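Side-chain contacts in transaminase (Bacillus megaterium, PDB 5G0A), which probably catalyses S-selective transfer of amino groups between amines or amino acids and carbonyl acceptors, using pyridoxal-5'-phosphate as cofactor: residues Val62-Lys67 / Glu346-Glu351; Glu109-Lys114 / Asp292-Gly297; Tyr284-Val289 / Asp382-Leu387. All blocks are in the same frame, centred on the assembly; numbering follows the deposited sequence.

In the fold
The three contacts lie within the class-III aminotransferase fold. Contact 2 belongs to the seven-stranded mixed sheet, bringing the residues leading into strand 112-118, outermost within this chain, to strand 293-296, two places in. Contact 3 reaches from the connection leading into strand 293-296 to the three-stranded antiparallel sheet, and contact 1 sets the loop between helices 57-60 and 69-78 against the end of helix 335-350. The centres of contacts 2 and 3 lie about 17 Å apart. Along the chain both segments of contact 2 fall between those of contact 1, whereas contact 3 crosses each. Contacts 2 and 3 touch through Glu109 with Tyr284 and Gln285, so the connection into strand 293-296 is tied at once to the large sheet and the small one.

Contact 1 of 3, residues Val62-Lys67 / Glu346-Glu351; sequences VNLGQK and EVMMEE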
loop_
_atom_site.group_PDB
_atom_site.type_symbol
_atom_site.label_atom_id
_atom_site.label_comp_id
_atom_site.label_asym_id
_atom_site.label_seq_id
_atom_site.Cartn_x
_atom_site.Cartn_y
_atom_site.Cartn_z
ATOM N N VAL B 62 16.925 29.788 12.300
ATOM C CA VAL B 62 16.814 30.878 13.261
ATOM C C VAL B 62 17.074 32.189 12.505
ATOM O O VAL B 62 18.012 32.959 12.835
ATOM C CB VAL B 62 17.782 30.649 14.449
ATOM C CG1 VAL B 62 17.456 31.589 15.605
ATOM C CG2 VAL B 62 17.705 29.197 14.942
ATOM N N ASN B 63 16.245 32.425 11.486
ATOM C CA ASN B 63 16.471 33.486 10.479
ATOM C C ASN B 63 16.686 34.884 11.079
ATOM O O ASN B 63 17.601 35.616 10.679
ATOM C CB ASN B 63 15.305 33.509 9.480
ATOM C CG ASN B 63 15.178 32.190 8.716
ATOM O OD1 ASN B 63 15.491 31.114 9.252
ATOM N ND2 ASN B 63 14.720 32.264 7.463
ATOM N N LEU B 64 15.859 35.228 12.055
ATOM C CA LEU B 64 15.910 36.560 12.669
ATOM C C LEU B 64 17.120 36.778 13.581
ATOM O O LEU B 64 17.382 37.916 14.006
ATOM C CB LEU B 64 14.628 36.803 13.465
ATOM C CG LEU B 64 14.167 38.261 13.594
ATOM C CD1 LEU B 64 13.528 38.729 12.280
ATOM C CD2 LEU B 64 13.170 38.345 14.730
ATOM N N GLY B 65 17.855 35.709 13.871
ATOM C CA GLY B 65 18.846 35.707 14.952
ATOM C C GLY B 65 18.317 35.091 16.241
ATOM O O GLY B 65 17.118 35.094 16.517
ATOM N N GLN B 66 19.237 34.564 17.040
ATOM C CA GLN B 66 18.891 33.926 18.294
ATOM C C GLN B 66 18.449 34.945 19.313
ATOM O O GLN B 66 19.135 35.962 19.510
ATOM C CB GLN B 66 20.121 33.217 18.868
ATOM C CG GLN B 66 20.558 31.972 18.093
ATOM C CD GLN B 66 19.795 30.728 18.500
ATOM O OE1 GLN B 66 18.923 30.769 19.389
ATOM N NE2 GLN B 66 20.130 29.605 17.868
ATOM N N LYS B 67 17.340 34.657 19.984
ATOM C CA LYS B 67 16.916 35.451 21.168
ATOM C C LYS B 67 16.791 36.930 20.830
ATOM O O LYS B 67 17.356 37.830 21.494
ATOM C CB LYS B 67 17.858 35.191 22.366
ATOM C CG LYS B 67 17.266 35.563 23.731
ATOM C CD LYS B 67 18.254 35.305 24.865
ATOM C CE LYS B 67 19.339 36.373 24.947
ATOM N NZ LYS B 67 20.588 35.788 25.550
ATOM N N GLU B 346 7.083 40.884 11.669
ATOM C CA GLU B 346 7.054 42.361 11.796
ATOM C C GLU B 346 8.465 42.902 11.882
ATOM O O GLU B 346 8.779 43.905 11.240
ATOM C CB GLU B 346 6.213 42.789 12.997
ATOM C CG GLU B 346 4.724 42.723 12.681
ATOM C CD GLU B 346 3.859 42.738 13.915
ATOM O OE1 GLU B 346 4.405 42.667 15.033
ATOM O OE2 GLU B 346 2.629 42.807 13.759
ATOM N N VAL B 347 9.318 42.226 12.660
ATOM C CA VAL B 347 10.733 42.613 12.777
ATOM C C VAL B 347 11.477 42.450 11.448
ATOM O O VAL B 347 12.224 43.338 11.018
ATOM C CB VAL B 347 11.464 41.840 13.913
ATOM C CG1 VAL B 347 12.952 42.197 13.928
ATOM C CG2 VAL B 347 10.838 42.141 15.271
ATOM N N MET B 348 11.278 41.293 10.809
ATOM C CA MET B 348 11.833 41.023 9.496
ATOM C C MET B 348 11.470 42.130 8.490
ATOM O O MET B 348 12.325 42.592 7.752
ATOM C CB MET B 348 11.333 39.653 9.027
ATOM C CG MET B 348 12.409 38.802 8.410
ATOM S SD MET B 348 11.757 37.180 7.995
ATOM C CE MET B 348 12.522 36.169 9.279
ATOM N N MET B 349 10.214 42.568 8.474
ATOM C CA MET B 349 9.772 43.619 7.558
ATOM C C MET B 349 10.340 44.996 7.931
ATOM O O MET B 349 10.874 45.719 7.073
ATOM C CB MET B 349 8.240 43.690 7.502
ATOM C CG MET B 349 7.576 42.516 6.780
ATOM S SD MET B 349 5.784 42.704 6.646
ATOM C CE MET B 349 5.330 42.663 8.379
ATOM N N GLU B 350 10.219 45.351 9.208
ATOM C CA GLU B 350 10.581 46.696 9.679
ATOM C C GLU B 350 12.084 46.968 9.569
ATOM O O GLU B 350 12.495 48.115 9.318
ATOM C CB GLU B 350 10.089 46.917 11.115
ATOM C CG GLU B 350 11.141 46.686 12.188
ATOM C CD GLU B 350 10.576 46.468 13.580
ATOM O OE1 GLU B 350 9.350 46.605 13.774
ATOM O OE2 GLU B 350 11.379 46.146 14.485
ATOM N N GLU B 351 12.901 45.927 9.763
ATOM C CA GLU B 351 14.354 46.078 9.763
ATOM C C GLU B 351 14.983 45.617 8.463
ATOM O O GLU B 351 16.210 45.587 8.334
ATOM C CB GLU B 351 14.995 45.370 10.964
ATOM C CG GLU B 351 14.477 45.901 12.300
ATOM C CD GLU B 351 15.227 45.382 13.516
ATOM O OE1 GLU B 351 16.291 44.750 13.366
ATOM O OE2 GLU B 351 14.738 45.615 14.645
#
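Leu64 presses both methyls of its forked end against the last turn of helix 335-350. Leu64 CD2 and CD1 straddle CG1 of Val347, the CD1 branch lying 3.9 Å from that methyl, and the two side chains cross nearly at right angles. Leu64 CD1 also reaches the helix backbone, 3.7 Å from Met348 N, and stands 4.0 Å from Met348 CG. Met348 bends at its last torsion (chi3 -107°), which turns CE back toward the loop, where it rests 3.9 Å from Asn63 CB. This is buried apolar packing between a type I beta turn, Val62 to Gly65, and a helix of the class-III aminotransferase fold; the turn is closed by Gly65 N bonding to Val62 O at 2.9 Å. With an alanine in place of Leu64, both methyls would be gone and a gap would probably open beside Val347 and Met348, where the helix loses its apolar mate. Farther out, Phe353 of helix 353-374 touches Leu64, Val347 and Met348 alike, while Val71 of helix 69-78 packs on Leu64. Polar bonds steady the turn: Leu64 N bonds to Ser302 OG, and Asn63 ND2 donates to Phe275 O. Where helix 335-350 ends, Glu350 and Glu351 form salt bridges with Lys70 of helix 69-78.

Contact 2 of 3, residues Glu109-Lys114 / Asp292-Gly297; sequences EDWPGK and DIITMG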
loop_
_atom_site.group_PDB
_atom_site.type_symbol
_atom_site.label_atom_id
_atom_site.label_comp_id
_atom_site.label_asym_id
_atom_site.label_seq_id
_atom_site.Cartn_x
_atom_site.Cartn_y
_atom_site.Cartn_z
ATOM N N GLU B 109 1.653 39.429 -5.406
ATOM C CA GLU B 109 1.320 38.214 -6.176
ATOM C C GLU B 109 -0.145 37.897 -5.980
ATOM O O GLU B 109 -0.687 38.108 -4.887
ATOM C CB GLU B 109 2.216 37.040 -5.737
ATOM C CG GLU B 109 3.697 37.306 -5.940
ATOM C CD GLU B 109 4.596 36.132 -5.568
ATOM O OE1 GLU B 109 4.071 35.063 -5.154
ATOM O OE2 GLU B 109 5.833 36.281 -5.692
ATOM N N ASP B 110 -0.801 37.386 -7.027
ATOM C CA ASP B 110 -2.236 37.129 -6.953
ATOM C C ASP B 110 -2.639 35.695 -6.578
ATOM O O ASP B 110 -3.806 35.449 -6.298
ATOM C CB ASP B 110 -2.932 37.549 -8.261
ATOM C CG ASP B 110 -3.032 39.058 -8.407
ATOM O OD1 ASP B 110 -2.737 39.775 -7.433
ATOM O OD2 ASP B 110 -3.423 39.527 -9.494
ATOM N N TRP B 111 -1.681 34.783 -6.564
ATOM C CA TRP B 111 -2.000 33.368 -6.252
ATOM C C TRP B 111 -2.469 33.137 -4.805
ATOM O O TRP B 111 -3.337 32.300 -4.588
ATOM C CB TRP B 111 -0.845 32.428 -6.607
ATOM C CG TRP B 111 0.295 32.324 -5.587
ATOM C CD1 TRP B 111 1.430 33.096 -5.537
ATOM C CD2 TRP B 111 0.415 31.376 -4.506
ATOM N NE1 TRP B 111 2.227 32.707 -4.491
ATOM C CE2 TRP B 111 1.637 31.661 -3.832
ATOM C CE3 TRP B 111 -0.402 30.354 -4.020
ATOM C CZ2 TRP B 111 2.070 30.931 -2.710
ATOM C CZ3 TRP B 111 0.035 29.609 -2.915
ATOM C CH2 TRP B 111 1.255 29.904 -2.273
ATOM N N PRO B 112 -1.950 33.912 -3.822
ATOM C CA PRO B 112 -2.284 33.468 -2.449
ATOM C C PRO B 112 -3.740 33.589 -2.046
ATOM O O PRO B 112 -4.375 34.637 -2.283
ATOM C CB PRO B 112 -1.403 34.369 -1.560
ATOM C CG PRO B 112 -0.292 34.806 -2.449
ATOM C CD PRO B 112 -0.896 34.943 -3.814
ATOM N N GLY B 113 -4.257 32.520 -1.417
ATOM C CA GLY B 113 -5.645 32.478 -0.980
ATOM C C GLY B 113 -5.827 32.443 0.525
ATOM O O GLY B 113 -6.291 33.420 1.136
ATOM N N LYS B 114 -5.509 31.288 1.129
ATOM C CA LYS B 114 -5.716 31.099 2.557
ATOM C C LYS B 114 -4.572 30.291 3.203
ATOM O O LYS B 114 -3.911 29.517 2.546
ATOM C CB LYS B 114 -7.037 30.368 2.811
ATOM C CG LYS B 114 -8.288 31.230 2.700
ATOM C CD LYS B 114 -9.496 30.465 3.200
ATOM C CE LYS B 114 -10.662 31.386 3.560
ATOM N NZ LYS B 114 -11.675 30.580 4.301
ATOM N N ASP B 292 1.035 26.628 -6.597
ATOM C CA ASP B 292 -0.351 26.451 -6.177
ATOM C C ASP B 292 -0.468 26.372 -4.656
ATOM O O ASP B 292 -1.487 26.739 -4.073
ATOM C CB ASP B 292 -0.913 25.158 -6.793
ATOM C CG ASP B 292 -0.973 25.230 -8.314
ATOM O OD1 ASP B 292 -1.860 25.948 -8.827
ATOM O OD2 ASP B 292 -0.142 24.595 -8.976
ATOM N N ILE B 293 0.585 25.846 -4.043
ATOM C CA ILE B 293 0.635 25.653 -2.581
ATOM C C ILE B 293 2.081 25.820 -2.152
ATOM O O ILE B 293 2.999 25.361 -2.858
ATOM C CB ILE B 293 0.202 24.198 -2.172
ATOM C CG1 ILE B 293 -1.239 23.905 -2.583
ATOM C CG2 ILE B 293 0.385 23.971 -0.674
ATOM C CD1 ILE B 293 -1.647 22.434 -2.443
ATOM N N ILE B 294 2.305 26.496 -1.015
ATOM C CA ILE B 294 3.611 26.400 -0.334
ATOM C C ILE B 294 3.477 25.914 1.106
ATOM O O ILE B 294 2.435 26.091 1.740
ATOM C CB ILE B 294 4.471 27.700 -0.350
ATOM C CG1 ILE B 294 3.854 28.809 0.535
ATOM C CG2 ILE B 294 4.791 28.101 -1.816
ATOM C CD1 ILE B 294 4.754 30.053 0.623
ATOM N N THR B 295 4.557 25.306 1.582
ATOM C CA THR B 295 4.668 24.865 2.971
ATOM C C THR B 295 5.747 25.679 3.664
ATOM O O THR B 295 6.762 26.025 3.049
ATOM C CB THR B 295 4.981 23.359 3.059
ATOM O OG1 THR B 295 6.105 23.054 2.235
ATOM C CG2 THR B 295 3.783 22.541 2.591
ATOM N N MET B 296 5.521 25.959 4.946
ATOM C CA MET B 296 6.388 26.866 5.733
ATOM C C MET B 296 6.633 26.301 7.119
ATOM O O MET B 296 5.824 25.552 7.654
ATOM C CB MET B 296 5.736 28.250 5.872
ATOM C CG MET B 296 5.579 28.999 4.547
ATOM S SD MET B 296 4.425 30.370 4.674
ATOM C CE MET B 296 2.867 29.497 4.513
ATOM N N GLY B 297 7.755 26.708 7.689
ATOM C CA GLY B 297 8.212 26.308 9.033
ATOM C C GLY B 297 9.482 27.136 9.267
ATOM O O GLY B 297 9.674 28.171 8.619
#
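In the large mixed sheet of this PLP-dependent aminotransferase, the indole of Trp111 bridges from just before strand 112-118, the outermost strand of the sheet within this chain, to strand 293-296, passing the intervening strand 308-313. The six-membered end of the ring makes the contact, against both backbone and side chain of the second segment. Trp111 CZ3 comes 3.4 Å from Asp292 O, approaching obliquely, and the neighbouring Trp111 CH2 lies 3.8 Å from Ile294 N. Ile294 meets the same end of the indole with two branches: CG1 sits at the ring edge, in its plane, 4.0 Å from Trp111 CH2, while CG2 is equally near Trp111 CH2 and CZ2. The two side chains cross at about a right angle.

Trp111 holds its CG between the backbone N and the carbonyl carbon (chi1 81°), a placement that carries the indole over toward strand 293-296. Pro112 covers one face of the indole, its CG 3.8 Å above the ring plane and displaced toward the rim. Just beyond, strand 112-118 carries a classic beta bulge, two successive residues, Gly113 and Lys114, pairing with Val312. The carboxylate of Asp292 is directed elsewhere, with OD2 taken by Trp266 N and by a salt bridge to Arg256.

The nitrogen edge of the indole has polar company. Tyr284 OH is its principal partner, and the same hydroxyl bonds to Glu109 OE1, so the three groups gather in one small polar cluster that would help fix the rotation of the ring. Within it Trp111 NE1 also reaches Glu109 OE1 in the ring plane, a weak bond of 3.1 Å bent to 127° at the hydrogen.

Contact 3 of 3, residues Tyr284-Val289 / Asp382-Leu387; sequences YQHYGV and DGYGLL
Tyr384 and His286 meet because each first torsion sends its ring across the gap. In Tyr384, CG stands between the backbone N and the carbonyl carbon, at chi1 34°, short of the staggered value; in His286, CG lies anti to the carbonyl carbon (chi1 -67°). The result is an offset stack linking a short 3-10 segment, in the connection between strands 265-269 and 293-296, to the hairpin formed by strands 378-384 and 387-392 of the small antiparallel sheet. The ring centroids are 4.4 Å apart and the planes are inclined by 27°.

One side of the phenol ring does the touching. Tyr384 CD2 sits 3.4 Å above the imidazole plane of His286, over its centre, and is 3.5 Å from both His286 NE2 and CE1; the adjoining Tyr384 CE2 lies 3.6 Å from His286 CD2. NE2 of the imidazole is hydrogen-bonded to Thr278 OG1, a bond that would help keep the ring from swinging away from the stack, and Thr278 also packs on Tyr384.

The hairpin turn is held by paired backbone bonds: Leu387 N to Tyr384 O at 3.0 Å and the longer Tyr384 N to Leu387 O at 3.2 Å. At Gly383 a side chain would collide with Leu387 O and, at these backbone angles, with the Asp382 carbonyl O as well. Beside His286, Tyr287 turns one ring face to His286 CB and also meets the ring of Tyr249.

Tyr287 crosses Tyr384 at about a right angle, approaching with its hydroxyl end. The Tyr384 hydroxyl is buried here without any hydrogen-bonding partner in the model, and Tyr287 OH stops 4.0 Å from Tyr384 OH.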
loop_
_atom_site.group_PDB
_atom_site.type_symbol
_atom_site.label_atom_id
_atom_site.label_comp_id
_atom_site.label_asym_id
_atom_site.label_seq_id
_atom_site.Cartn_x
_atom_site.Cartn_y
_atom_site.Cartn_z
ATOM N N TYR B 284 11.076 30.416 -4.278
ATOM C CA TYR B 284 10.481 30.344 -5.632
ATOM C C TYR B 284 10.544 31.686 -6.355
ATOM O O TYR B 284 10.461 31.733 -7.581
ATOM C CB TYR B 284 9.026 29.808 -5.635
ATOM C CG TYR B 284 7.981 30.762 -5.079
ATOM C CD1 TYR B 284 7.391 31.739 -5.896
ATOM C CD2 TYR B 284 7.570 30.675 -3.743
ATOM C CE1 TYR B 284 6.435 32.600 -5.402
ATOM C CE2 TYR B 284 6.605 31.542 -3.228
ATOM C CZ TYR B 284 6.063 32.516 -4.065
ATOM O OH TYR B 284 5.110 33.371 -3.585
ATOM N N GLN B 285 10.648 32.769 -5.590
ATOM C CA GLN B 285 10.620 34.126 -6.178
ATOM C C GLN B 285 11.834 34.469 -7.030
ATOM O O GLN B 285 11.810 35.453 -7.791
ATOM C CB GLN B 285 10.404 35.189 -5.098
ATOM C CG GLN B 285 9.029 35.056 -4.464
ATOM C CD GLN B 285 8.787 36.043 -3.344
ATOM O OE1 GLN B 285 9.640 36.253 -2.470
ATOM N NE2 GLN B 285 7.623 36.652 -3.364
ATOM N N HIS B 286 12.893 33.682 -6.907
ATOM C CA HIS B 286 14.018 33.814 -7.838
ATOM C C HIS B 286 13.682 33.424 -9.270
ATOM O O HIS B 286 14.439 33.772 -10.185
ATOM C CB HIS B 286 15.218 33.007 -7.365
ATOM C CG HIS B 286 15.828 33.539 -6.112
ATOM N ND1 HIS B 286 16.764 34.554 -6.112
ATOM C CD2 HIS B 286 15.605 33.228 -4.813
ATOM C CE1 HIS B 286 17.116 34.823 -4.866
ATOM N NE2 HIS B 286 16.417 34.040 -4.056
ATOM N N TYR B 287 12.553 32.726 -9.467
ATOM C CA TYR B 287 12.274 32.054 -10.755
ATOM C C TYR B 287 11.116 32.608 -11.590
ATOM O O TYR B 287 10.764 32.031 -12.627
ATOM C CB TYR B 287 12.139 30.523 -10.528
ATOM C CG TYR B 287 13.379 29.979 -9.880
ATOM C CD1 TYR B 287 14.526 29.740 -10.641
ATOM C CD2 TYR B 287 13.454 29.799 -8.484
ATOM C CE1 TYR B 287 15.691 29.296 -10.054
ATOM C CE2 TYR B 287 14.619 29.358 -7.893
ATOM C CZ TYR B 287 15.727 29.111 -8.687
ATOM O OH TYR B 287 16.882 28.679 -8.120
ATOM N N GLY B 288 10.514 33.704 -11.152
ATOM C CA GLY B 288 9.483 34.384 -11.960
ATOM C C GLY B 288 8.164 33.636 -12.099
ATOM O O GLY B 288 7.414 33.852 -13.059
ATOM N N VAL B 289 7.877 32.754 -11.132
ATOM C CA VAL B 289 6.690 31.914 -11.180
ATOM C C VAL B 289 5.937 31.929 -9.857
ATOM O O VAL B 289 6.386 32.516 -8.870
ATOM C CB VAL B 289 7.008 30.449 -11.588
ATOM C CG1 VAL B 289 7.392 30.368 -13.057
ATOM C CG2 VAL B 289 8.100 29.838 -10.701
ATOM N N ASP B 382 27.606 27.673 -4.889
ATOM C CA ASP B 382 26.424 28.287 -5.425
ATOM C C ASP B 382 25.508 28.599 -4.243
ATOM O O ASP B 382 25.658 28.025 -3.163
ATOM C CB ASP B 382 25.756 27.313 -6.398
ATOM C CG ASP B 382 24.840 27.998 -7.389
ATOM O OD1 ASP B 382 24.775 29.245 -7.405
ATOM O OD2 ASP B 382 24.177 27.270 -8.160
ATOM N N GLY B 383 24.565 29.498 -4.456
ATOM C CA GLY B 383 23.692 29.931 -3.363
ATOM C C GLY B 383 23.179 31.325 -3.545
ATOM O O GLY B 383 23.204 31.863 -4.651
ATOM N N TYR B 384 22.678 31.891 -2.444
ATOM C CA TYR B 384 22.054 33.200 -2.384
ATOM C C TYR B 384 21.682 33.485 -0.928
ATOM O O TYR B 384 21.544 32.553 -0.132
ATOM C CB TYR B 384 20.831 33.328 -3.315
ATOM C CG TYR B 384 19.955 32.089 -3.523
ATOM C CD1 TYR B 384 19.884 31.071 -2.572
ATOM C CD2 TYR B 384 19.164 31.976 -4.670
ATOM C CE1 TYR B 384 19.071 29.954 -2.776
ATOM C CE2 TYR B 384 18.343 30.875 -4.872
ATOM C CZ TYR B 384 18.293 29.878 -3.917
ATOM O OH TYR B 384 17.483 28.779 -4.122
ATOM N N GLY B 385 21.552 34.761 -0.574
ATOM C CA GLY B 385 21.175 35.136 0.802
ATOM C C GLY B 385 22.062 34.462 1.823
ATOM O O GLY B 385 23.290 34.547 1.739
ATOM N N LEU B 386 21.445 33.789 2.803
ATOM C CA LEU B 386 22.196 33.006 3.778
ATOM C C LEU B 386 21.996 31.486 3.595
ATOM O O LEU B 386 21.738 30.750 4.559
ATOM C CB LEU B 386 21.807 33.427 5.208
ATOM C CG LEU B 386 22.467 34.690 5.804
ATOM C CD1 LEU B 386 23.977 34.545 5.912
ATOM C CD2 LEU B 386 22.080 35.951 5.030
ATOM N N LEU B 387 22.132 31.014 2.358
ATOM C CA LEU B 387 22.057 29.586 2.076
ATOM C C LEU B 387 23.060 29.255 0.965
ATOM O O LEU B 387 22.852 29.617 -0.199
ATOM C CB LEU B 387 20.630 29.195 1.655
ATOM C CG LEU B 387 20.354 27.686 1.451
ATOM C CD1 LEU B 387 20.548 26.884 2.738
ATOM C CD2 LEU B 387 18.956 27.485 0.898
#